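Local coordinates for succinate dehydrogenase subunit B (Mycolicibacterium smegmatis MC2 51, PDB 6LUM), which probably carries electrons through its three iron-sulfur clusters from succinate oxidation toward the quinone-reducing membrane part of the complex, at residues N90-L95 and C236-P241. Sequence-based numbering, arbitrary orientation.
Sequences NGVNRL and CTEACP. With F3S (Fe3-s4 cluster), chain B; SF4 (iron/sulfur cluster), chain C.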
loop_
_atom_site.group_PDB
_atom_site.type_symbol
_atom_site.label_atom_id
_atom_site.label_comp_id
_atom_site.label_asym_id
_atom_site.label_seq_id
_atom_site.Cartn_x
_atom_site.Cartn_y
_atom_site.Cartn_z
ATOM N N ASN J 90 39.009 19.698 -15.867
ATOM C CA ASN J 90 40.311 19.401 -15.274
ATOM C C ASN J 90 40.183 18.353 -14.175
ATOM O O ASN J 90 40.765 18.476 -13.100
ATOM C CB ASN J 90 40.977 20.668 -14.743
ATOM C CG ASN J 90 41.644 21.468 -15.820
ATOM O OD1 ASN J 90 41.697 22.689 -15.758
ATOM N ND2 ASN J 90 42.169 20.783 -16.816
ATOM N N GLY J 91 39.425 17.316 -14.453
ATOM C CA GLY J 91 39.209 16.256 -13.483
ATOM C C GLY J 91 37.989 16.346 -12.608
ATOM O O GLY J 91 37.225 15.392 -12.527
ATOM N N VAL J 92 37.773 17.481 -11.970
ATOM C CA VAL J 92 36.706 17.658 -10.994
ATOM C C VAL J 92 35.436 18.163 -11.661
ATOM O O VAL J 92 35.482 18.824 -12.693
ATOM C CB VAL J 92 37.159 18.630 -9.893
ATOM C CG1 VAL J 92 38.267 18.041 -9.116
ATOM C CG2 VAL J 92 37.633 19.900 -10.518
ATOM N N ASN J 93 34.292 17.869 -11.045
ATOM C CA ASN J 93 33.003 18.409 -11.456
ATOM C C ASN J 93 32.881 19.867 -11.034
ATOM O O ASN J 93 33.258 20.222 -9.918
ATOM C CB ASN J 93 31.881 17.608 -10.816
ATOM C CG ASN J 93 31.715 16.267 -11.426
ATOM O OD1 ASN J 93 32.543 15.824 -12.188
ATOM N ND2 ASN J 93 30.642 15.602 -11.091
ATOM N N ARG J 94 32.346 20.726 -11.911
ATOM C CA ARG J 94 32.461 22.145 -11.579
ATOM C C ARG J 94 31.248 23.054 -11.771
ATOM O O ARG J 94 31.229 24.089 -11.099
ATOM C CB ARG J 94 33.624 22.777 -12.335
ATOM C CG ARG J 94 34.998 22.416 -11.858
ATOM C CD ARG J 94 35.325 22.903 -10.456
ATOM N NE ARG J 94 35.202 21.835 -9.472
ATOM C CZ ARG J 94 35.368 21.988 -8.165
ATOM N NH1 ARG J 94 35.672 23.176 -7.674
ATOM N NH2 ARG J 94 35.251 20.947 -7.356
ATOM N N LEU J 95 30.248 22.773 -12.612
ATOM C CA LEU J 95 29.333 23.858 -13.007
ATOM C C LEU J 95 30.024 24.982 -13.753
ATOM O O LEU J 95 30.328 26.018 -13.172
ATOM C CB LEU J 95 28.560 24.465 -11.835
ATOM C CG LEU J 95 27.070 24.248 -11.656
ATOM C CD1 LEU J 95 26.686 22.830 -11.562
ATOM C CD2 LEU J 95 26.709 24.948 -10.402
ATOM N N CYS J 236 31.729 13.909 -2.787
ATOM C CA CYS J 236 30.475 14.636 -2.911
ATOM C C CYS J 236 30.557 15.987 -2.231
ATOM O O CYS J 236 30.161 17.011 -2.799
ATOM C CB CYS J 236 29.353 13.811 -2.307
ATOM S SG CYS J 236 29.710 13.207 -0.688
ATOM N N THR J 237 31.048 16.002 -0.996
ATOM C CA THR J 237 31.181 17.247 -0.261
ATOM C C THR J 237 32.108 18.199 -0.978
ATOM O O THR J 237 31.862 19.405 -1.022
ATOM C CB THR J 237 31.700 16.968 1.137
ATOM O OG1 THR J 237 30.815 16.061 1.785
ATOM C CG2 THR J 237 31.762 18.220 1.931
ATOM N N GLU J 238 33.179 17.675 -1.551
ATOM C CA GLU J 238 34.122 18.535 -2.239
ATOM C C GLU J 238 33.544 19.089 -3.528
ATOM O O GLU J 238 33.930 20.179 -3.954
ATOM C CB GLU J 238 35.400 17.757 -2.508
ATOM C CG GLU J 238 36.569 18.591 -2.909
ATOM C CD GLU J 238 36.893 18.428 -4.364
ATOM O OE1 GLU J 238 36.487 17.397 -4.942
ATOM O OE2 GLU J 238 37.561 19.318 -4.928
ATOM N N ALA J 239 32.611 18.372 -4.153
ATOM C CA ALA J 239 32.093 18.776 -5.451
ATOM C C ALA J 239 30.854 19.650 -5.386
ATOM O O ALA J 239 30.602 20.383 -6.340
ATOM C CB ALA J 239 31.772 17.551 -6.293
ATOM N N CYS J 240 30.079 19.603 -4.314
ATOM C CA CYS J 240 28.833 20.364 -4.273
ATOM C C CYS J 240 29.077 21.853 -4.489
ATOM O O CYS J 240 29.919 22.440 -3.805
ATOM C CB CYS J 240 28.121 20.165 -2.946
ATOM S SG CYS J 240 26.774 21.271 -2.702
ATOM N N PRO J 241 28.365 22.497 -5.421
ATOM C CA PRO J 241 28.533 23.935 -5.628
ATOM C C PRO J 241 27.772 24.820 -4.659
ATOM O O PRO J 241 28.060 26.018 -4.598
ATOM C CB PRO J 241 28.018 24.122 -7.047
ATOM C CG PRO J 241 27.077 23.080 -7.217
ATOM C CD PRO J 241 27.620 21.906 -6.536
HETATM FE FE1 F3S B . 30.475 8.699 -2.569
HETATM FE FE3 F3S B . 30.265 8.431 0.451
HETATM FE FE4 F3S B . 30.363 11.162 -0.821
HETATM S S1 F3S B . 30.742 7.021 -1.182
HETATM S S2 F3S B . 31.091 10.781 -2.858
HETATM S S3 F3S B . 29.069 9.431 -1.072
HETATM S S4 F3S B . 30.728 10.436 1.225
HETATM FE FE1 SF4 C . 24.748 17.017 -5.096
HETATM FE FE2 SF4 C . 24.434 19.475 -6.793
HETATM FE FE3 SF4 C . 25.127 19.757 -3.866
HETATM FE FE4 SF4 C . 22.373 18.871 -4.712
HETATM S S1 SF4 C . 23.611 20.548 -5.149
HETATM S S2 SF4 C . 23.896 18.075 -3.444
HETATM S S3 SF4 C . 23.206 17.796 -6.351
HETATM S S4 SF4 C . 25.965 18.710 -5.529
#
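Arg-94 reaches across to the end of helix 235-239, where its NH2 lies 3.7 Å from Glu-238 OE2, a long salt bridge. The guanidinium and carboxylate planes are 27° apart. The arginine sets out away from the helix and bends at chi2 and chi3, which turns its end back until NH2 also comes within 3.7 Å of Glu-238 O. A weak, bent hydrogen bond from Arg-94 NE to Asn-93 O (125° at the hydrogen) may steady this turn of the chain. Glu-238 starts with CG anti to the backbone N (chi1 -166°) and then bends at chi2, bringing OE2 to the arginine. Ala-239 lies level with Asn-93, their CA atoms 6.1 Å apart, and is approached chiefly by the guanidinium, Arg-94 NH2 being 4.3 Å from Ala-239 CA. Beyond the helix end the contact turns apolar: CD2 of Leu-95 sits 3.7 Å from Pro-241 CB and equally near its CG, the two side chains crossing at about a right angle. A different edge of the ring, at Pro-241 CD, meets the [4Fe-4S] cluster, 3.7 Å from sulfide S4, while the Leu-95 side chain borders the [2Fe-2S] cluster; the pair thus fills part of the protein between two redox centres. Cys-240 SG ligates iron FE3 of the [4Fe-4S] cluster, and Cys-236 SG, one helical turn earlier, iron FE4 of the [3Fe-4S] cluster. Asn-93 ND2 bonds to Cys-179 O, adding a second tie between the [2Fe-2S] and dicluster domains. Strand 92-93, outermost in this chain's sheet and antiparallel to 88-89, and the loop after it face the C-terminal end of helix 235-239, with Val-246 of helix 246-258 touching both cysteines.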